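Local coordinates for protein ubiquitin-conjugating enzyme (Plasmodium falciparum 3D7, PDB 2H2Y) that probably transfers ubiquitin to protein substrates as an E2 conjugating enzyme, this chain being the UBC domain of a longer, probably membrane-bound protein, at residues 121-124 with 125-129. Sequence-based numbering, arbitrary orientation.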
ATOM      1  N   GLY A 121       4.860  -4.365   3.355  1.00 26.90           N
ATOM      2  CA  GLY A 121       4.523  -4.867   4.677  1.00 22.72           C
ATOM      3  C   GLY A 121       3.317  -4.171   5.274  1.00 21.52           C
ATOM      4  O   GLY A 121       2.448  -4.817   5.860  1.00 25.89           O
ATOM      5  N   LEU A 122       3.258  -2.852   5.143  0.50 17.70           N
ATOM      6  CA  LEU A 122       2.124  -2.120   5.661  0.50 15.21           C
ATOM      7  C   LEU A 122       0.881  -2.722   5.025  0.50 16.16           C
ATOM      8  O   LEU A 122      -0.065  -3.112   5.711  0.50 14.52           O
ATOM      9  CB  LEU A 122       2.220  -0.639   5.288  0.50  9.99           C
ATOM     10  CG  LEU A 122       3.387   0.156   5.877  0.50  7.15           C
ATOM     11  CD1 LEU A 122       3.307   1.589   5.393  0.50  3.84           C
ATOM     12  CD2 LEU A 122       3.354   0.103   7.396  0.50  1.80           C
ATOM     13  N   ILE A 123       0.905  -2.827   3.703  1.00 18.91           N
ATOM     14  CA  ILE A 123      -0.234  -3.355   2.963  1.00 22.34           C
ATOM     15  C   ILE A 123      -0.561  -4.794   3.341  1.00 23.79           C
ATOM     16  O   ILE A 123      -1.734  -5.161   3.449  1.00 23.19           O
ATOM     17  CB  ILE A 123      -0.008  -3.264   1.420  1.00 21.31           C
ATOM     18  CG1 ILE A 123       0.208  -1.808   1.000  1.00 18.50           C
ATOM     19  CG2 ILE A 123      -1.205  -3.837   0.673  1.00 21.23           C
ATOM     20  CD1 ILE A 123      -0.919  -0.889   1.402  1.00 16.88           C
ATOM     21  N   LEU A 124       0.466  -5.613   3.544  1.00 25.30           N
ATOM     22  CA  LEU A 124       0.230  -7.004   3.905  1.00 26.50           C
ATOM     23  C   LEU A 124      -0.383  -7.069   5.293  1.00 28.49           C
ATOM     24  O   LEU A 124      -1.209  -7.940   5.568  1.00 29.47           O
ATOM     25  CB  LEU A 124       1.523  -7.801   3.893  1.00 24.86           C
ATOM     26  CG  LEU A 124       1.299  -9.241   4.366  1.00 25.57           C
ATOM     27  CD1 LEU A 124       0.437  -9.990   3.376  1.00 24.59           C
ATOM     28  CD2 LEU A 124       2.636  -9.927   4.526  1.00 28.08           C
ATOM     29  N   SER A 125       0.030  -6.155   6.169  1.00 28.98           N
ATOM     30  CA  SER A 125      -0.520  -6.113   7.524  1.00 30.57           C
ATOM     31  C   SER A 125      -2.010  -5.841   7.367  1.00 30.67           C
ATOM     32  O   SER A 125      -2.841  -6.504   7.989  1.00 31.71           O
ATOM     33  CB  SER A 125       0.124  -4.991   8.354  1.00 28.56           C
ATOM     34  OG  SER A 125       1.533  -5.170   8.475  1.00 29.41           O
ATOM     35  N   ILE A 126      -2.338  -4.872   6.514  1.00 30.62           N
ATOM     36  CA  ILE A 126      -3.727  -4.520   6.263  1.00 30.16           C
ATOM     37  C   ILE A 126      -4.505  -5.726   5.773  1.00 30.90           C
ATOM     38  O   ILE A 126      -5.634  -5.951   6.209  1.00 30.35           O
ATOM     39  CB  ILE A 126      -3.845  -3.407   5.216  1.00 30.09           C
ATOM     40  CG1 ILE A 126      -3.222  -2.124   5.758  1.00 29.50           C
ATOM     41  CG2 ILE A 126      -5.304  -3.174   4.866  1.00 28.18           C
ATOM     42  CD1 ILE A 126      -3.289  -0.969   4.795  1.00 31.97           C
ATOM     43  N   ILE A 127      -3.900  -6.507   4.877  1.00 32.39           N
ATOM     44  CA  ILE A 127      -4.560  -7.695   4.327  1.00 33.53           C
ATOM     45  C   ILE A 127      -4.902  -8.719   5.401  1.00 35.16           C
ATOM     46  O   ILE A 127      -5.949  -9.360   5.331  1.00 35.17           O
ATOM     47  CB  ILE A 127      -3.700  -8.434   3.283  1.00 32.24           C
ATOM     48  CG1 ILE A 127      -3.170  -7.475   2.221  1.00 31.75           C
ATOM     49  CG2 ILE A 127      -4.539  -9.500   2.620  1.00 29.46           C
ATOM     50  CD1 ILE A 127      -4.187  -7.048   1.223  1.00 33.58           C
ATOM     51  N   SER A 128      -4.025  -8.894   6.384  1.00 38.12           N
ATOM     52  CA  SER A 128      -4.303  -9.874   7.426  1.00 40.35           C
ATOM     53  C   SER A 128      -5.329  -9.310   8.397  1.00 41.78           C
ATOM     54  O   SER A 128      -6.072 -10.059   9.031  1.00 43.60           O
ATOM     55  CB  SER A 128      -3.023 -10.284   8.174  1.00 40.39           C
ATOM     56  OG  SER A 128      -2.533  -9.247   8.998  1.00 43.94           O
ATOM     57  N   MET A 129      -5.379  -7.988   8.507  1.00 41.75           N
ATOM     58  CA  MET A 129      -6.350  -7.362   9.391  1.00 42.74           C
ATOM     59  C   MET A 129      -7.737  -7.669   8.845  1.00 46.24           C
ATOM     60  O   MET A 129      -8.672  -7.933   9.609  1.00 46.93           O
ATOM     61  CB  MET A 129      -6.150  -5.856   9.430  1.00 41.96           C
ATOM     62  CG  MET A 129      -7.180  -5.133  10.250  1.00 40.42           C
ATOM     63  SD  MET A 129      -7.126  -3.403   9.886  1.00 40.90           S
ATOM     64  CE  MET A 129      -8.100  -3.375   8.407  1.00 42.78           C
TER
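Gly121, Leu122, Ile123 and Leu124 each offer a carbonyl to the amide four residues on, in Ser125, Ile126, Ile127 and Ser128, so that 121-124 and 125-129 form successive turns of the single alpha-helix 119-130. The first of these bonds, Ser125 N to Gly121 O at 2.8 Å, shares its acceptor with a side chain. Ser125 OG stands beside its own backbone N and anti to its carbonyl carbon (chi1 -60°), a rotamer that leans the hydroxyl back over the preceding turn, where OG donates to Gly121 O at 2.8 Å. Hydroxyl and amide reach that oxygen from opposite faces of the peptide plane, OG lying well above it, 39° out. Three residues on, a related bond forms with a different torsion and a shorter reach: Ser128 OG, placed between its backbone N and carbonyl carbon, donates over 2.9 Å to Ser125 O, three residues back, which also receives the amide of Met129.

Another side of the helix is apolar. Ile123 and Ile126 bring their terminal methyls together, CD1 to CD1 at 4.1 Å, their side chains crossing at a slant. Ile127, one turn beyond Ile123, brings CG1 to a looser 4.4 Å from Ile123 CG2, while Leu124 lies on an exposed side. Ile123 and Ile126 both pack on Ile71 and Val86 of the antiparallel sheet, and Leu122 rests on loop residues Pro84 and Val108.

The helix is thus amphipathic, with Ile123 and Ile126 packed on the sheet of the UBC fold. Away from them, each serine returns its hydroxyl to the backbone: two carbonyl oxygens are gripped by two donors apiece, and the polar side chains have their hydrogen-bonding needs met, at least in part, within the helix itself.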